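Local atomic coordinates of myosin regulatory light chain (Physarum polycephalum, PDB entry 2BL0), a protein that binds calcium in an EF-hand and serves as a light chain in the regulatory domain of Physarum myosin II. Residues D80-L85 with S133-L138. Sequence-based numbering, arbitrary orientation.
Sequences DAFRAL and SFVDML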
ATOM      1  N   ASP B  80      33.508   5.916 -10.602  1.00  9.33           N
ATOM      2  CA  ASP B  80      34.647   5.651 -11.496  1.00 10.37           C
ATOM      3  C   ASP B  80      34.304   6.054 -12.937  1.00 10.59           C
ATOM      4  O   ASP B  80      35.122   6.657 -13.635  1.00 11.46           O
ATOM      5  CB  ASP B  80      35.001   4.156 -11.493  1.00 10.27           C
ATOM      6  CG  ASP B  80      35.751   3.713 -10.248  1.00 10.72           C
ATOM      7  OD1 ASP B  80      36.103   4.550  -9.392  1.00 12.84           O
ATOM      8  OD2 ASP B  80      36.045   2.519 -10.057  1.00 12.96           O
ATOM      9  N   ALA B  81      33.106   5.680 -13.380  1.00 10.71           N
ATOM     10  CA  ALA B  81      32.631   6.027 -14.719  1.00 10.89           C
ATOM     11  C   ALA B  81      32.579   7.532 -14.879  1.00 10.10           C
ATOM     12  O   ALA B  81      33.106   8.062 -15.829  1.00 10.34           O
ATOM     13  CB  ALA B  81      31.268   5.433 -14.984  1.00 10.82           C
ATOM     14  N   PHE B  82      31.951   8.232 -13.935  1.00 10.30           N
ATOM     15  CA  PHE B  82      31.797   9.678 -14.060  1.00  9.44           C
ATOM     16  C   PHE B  82      33.134  10.401 -13.938  1.00 10.08           C
ATOM     17  O   PHE B  82      33.374  11.387 -14.608  1.00  9.97           O
ATOM     18  CB  PHE B  82      30.793  10.234 -13.037  1.00  9.81           C
ATOM     19  CG  PHE B  82      29.353  10.085 -13.456  1.00  7.74           C
ATOM     20  CD1 PHE B  82      28.875  10.709 -14.599  1.00  6.16           C
ATOM     21  CD2 PHE B  82      28.470   9.316 -12.715  1.00  6.19           C
ATOM     22  CE1 PHE B  82      27.562  10.573 -14.987  1.00  6.26           C
ATOM     23  CE2 PHE B  82      27.147   9.179 -13.097  1.00  6.70           C
ATOM     24  CZ  PHE B  82      26.690   9.797 -14.245  1.00  7.81           C
ATOM     25  N   ARG B  83      34.017   9.905 -13.091  1.00 10.34           N
ATOM     26  CA  ARG B  83      35.340  10.505 -12.965  1.00 11.28           C
ATOM     27  C   ARG B  83      36.104  10.437 -14.295  1.00 11.68           C
ATOM     28  O   ARG B  83      36.842  11.358 -14.638  1.00 10.83           O
ATOM     29  CB  ARG B  83      36.136   9.794 -11.886  1.00 11.31           C
ATOM     30  CG  ARG B  83      37.507  10.410 -11.634  1.00 13.53           C
ATOM     31  CD  ARG B  83      37.458  11.853 -11.190  1.00 18.26           C
ATOM     32  NE  ARG B  83      38.611  12.124 -10.340  1.00 23.21           N
ATOM     33  CZ  ARG B  83      39.675  12.835 -10.674  1.00 26.98           C
ATOM     34  NH1 ARG B  83      39.768  13.422 -11.873  1.00 28.44           N
ATOM     35  NH2 ARG B  83      40.664  12.964  -9.781  1.00 26.29           N
ATOM     36  N   ALA B  84      35.918   9.343 -15.019  1.00 12.43           N
ATOM     37  CA  ALA B  84      36.574   9.133 -16.305  1.00 13.22           C
ATOM     38  C   ALA B  84      36.012  10.056 -17.383  1.00 13.89           C
ATOM     39  O   ALA B  84      36.659  10.277 -18.417  1.00 14.55           O
ATOM     40  CB  ALA B  84      36.411   7.682 -16.728  1.00 13.64           C
ATOM     41  N   LEU B  85      34.796  10.558 -17.153  1.00 14.02           N
ATOM     42  CA  LEU B  85      34.128  11.513 -18.036  1.00 14.42           C
ATOM     43  C   LEU B  85      34.315  12.971 -17.595  1.00 14.68           C
ATOM     44  O   LEU B  85      33.952  13.893 -18.326  1.00 15.11           O
ATOM     45  CB  LEU B  85      32.639  11.171 -18.123  1.00 14.63           C
ATOM     46  CG  LEU B  85      32.341   9.751 -18.634  1.00 15.99           C
ATOM     47  CD1 LEU B  85      30.891   9.340 -18.435  1.00 17.24           C
ATOM     48  CD2 LEU B  85      32.742   9.640 -20.093  1.00 18.10           C
ATOM     49  N   SER B 133      26.207  13.957  -6.772  1.00  6.42           N
ATOM     50  CA  SER B 133      24.834  14.190  -6.307  1.00  7.42           C
ATOM     51  C   SER B 133      23.859  13.345  -7.133  1.00  6.59           C
ATOM     52  O   SER B 133      22.874  12.850  -6.608  1.00  7.44           O
ATOM     53  CB  SER B 133      24.428  15.665  -6.385  1.00  7.81           C
ATOM     54  OG  SER B 133      25.223  16.473  -5.515  1.00 13.24           O
ATOM     55  N   PHE B 134      24.158  13.167  -8.418  1.00  5.68           N
ATOM     56  CA  PHE B 134      23.326  12.358  -9.302  1.00  6.20           C
ATOM     57  C   PHE B 134      23.414  10.894  -8.887  1.00  5.72           C
ATOM     58  O   PHE B 134      22.393  10.237  -8.744  1.00  5.87           O
ATOM     59  CB  PHE B 134      23.736  12.577 -10.772  1.00  6.75           C
ATOM     60  CG  PHE B 134      22.891  11.798 -11.770  1.00  7.38           C
ATOM     61  CD1 PHE B 134      21.562  12.123 -11.987  1.00 10.46           C
ATOM     62  CD2 PHE B 134      23.433  10.715 -12.459  1.00  9.33           C
ATOM     63  CE1 PHE B 134      20.781  11.392 -12.904  1.00 11.75           C
ATOM     64  CE2 PHE B 134      22.677   9.997 -13.377  1.00  8.88           C
ATOM     65  CZ  PHE B 134      21.355  10.317 -13.592  1.00 10.29           C
ATOM     66  N   VAL B 135      24.630  10.406  -8.648  1.00  5.60           N
ATOM     67  CA  VAL B 135      24.851   9.050  -8.152  1.00  5.35           C
ATOM     68  C   VAL B 135      24.133   8.889  -6.818  1.00  5.44           C
ATOM     69  O   VAL B 135      23.427   7.917  -6.584  1.00  5.42           O
ATOM     70  CB  VAL B 135      26.365   8.739  -8.011  1.00  4.98           C
ATOM     71  CG1 VAL B 135      26.575   7.389  -7.346  1.00  6.59           C
ATOM     72  CG2 VAL B 135      27.038   8.797  -9.396  1.00  6.60           C
ATOM     73  N   ASP B 136      24.258   9.870  -5.948  1.00  6.74           N
ATOM     74  CA  ASP B 136      23.600   9.782  -4.651  1.00  7.12           C
ATOM     75  C   ASP B 136      22.079   9.651  -4.794  1.00  7.05           C
ATOM     76  O   ASP B 136      21.442   8.856  -4.077  1.00  6.52           O
ATOM     77  CB  ASP B 136      23.972  10.984  -3.779  1.00  8.24           C
ATOM     78  CG  ASP B 136      23.271  10.963  -2.447  1.00 10.87           C
ATOM     79  OD1 ASP B 136      22.062  11.262  -2.413  1.00 16.87           O
ATOM     80  OD2 ASP B 136      23.831  10.643  -1.386  1.00 16.26           O
ATOM     81  N   MET B 137      21.505  10.421  -5.711  1.00  6.70           N
ATOM     82  CA  MET B 137      20.080  10.332  -5.998  1.00  7.41           C
ATOM     83  C   MET B 137      19.732   8.915  -6.487  1.00  6.60           C
ATOM     84  O   MET B 137      18.757   8.324  -6.038  1.00  6.41           O
ATOM     85  CB  MET B 137      19.677  11.396  -7.038  1.00  8.36           C
ATOM     86  CG  MET B 137      18.212  11.371  -7.431  1.00 10.90           C
ATOM     87  SD  MET B 137      17.802  12.443  -8.822  1.00 14.91           S
ATOM     88  CE  MET B 137      18.154  11.413 -10.196  1.00 14.63           C
ATOM     89  N   LEU B 138      20.530   8.352  -7.388  1.00  5.44           N
ATOM     90  CA  LEU B 138      20.266   7.005  -7.884  1.00  5.87           C
ATOM     91  C   LEU B 138      20.354   5.908  -6.833  1.00  5.82           C
ATOM     92  O   LEU B 138      19.625   4.923  -6.912  1.00  6.73           O
ATOM     93  CB  LEU B 138      21.185   6.658  -9.048  1.00  5.14           C
ATOM     94  CG  LEU B 138      21.068   7.533 -10.294  1.00  7.64           C
ATOM     95  CD1 LEU B 138      21.893   6.923 -11.416  1.00  8.88           C
ATOM     96  CD2 LEU B 138      19.624   7.695 -10.744  1.00  8.10           C
TER
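Phe-82 reaches from helix 75-85 to helix 131-140 and carries the whole contact on one side, meeting Val-135 with CD2 and CE2 and Phe-134 with CZ. Its CG lies anti to the carbonyl carbon (chi1 -82°), a setting that sends the ring toward helix 131-140, although the nearest CA atoms, those of Phe-82 and Val-135, are still 9.1 Å apart. CD2 of Phe-82 rests 3.7 Å from CG2 of Val-135, and CE2 touches the same methyl, as the two side chains run antiparallel alongside one another. Farther out, CZ of Phe-82 comes within 3.8 Å of CD2 of Phe-134, whose side chain, with CG anti to the backbone N (chi1 -178°), reaches this point roughly perpendicular to that of Phe-82. Leu-138, one turn on in the same helix, sets its CG over one face of the Phe-134 ring, nearer the margin than the centre. All three touching residues are buried, and no hydrogen bond joins the segments. Cutting the Phe-82 ring back to an alanine here would probably open a gap between the helices and cost Val-135 CG2 and the Phe-134 ring their contact with it. Leu-98, Tyr-131 and an apolar side chain of another protein chain also pack on Phe-82, close to Asp-86 of an inferred calcium site. The arrangement is characteristic of the hydrophobic core of a paired EF-hand lobe, here joining the entering helix 75-85 of one hand to the exiting helix 131-140 of the next.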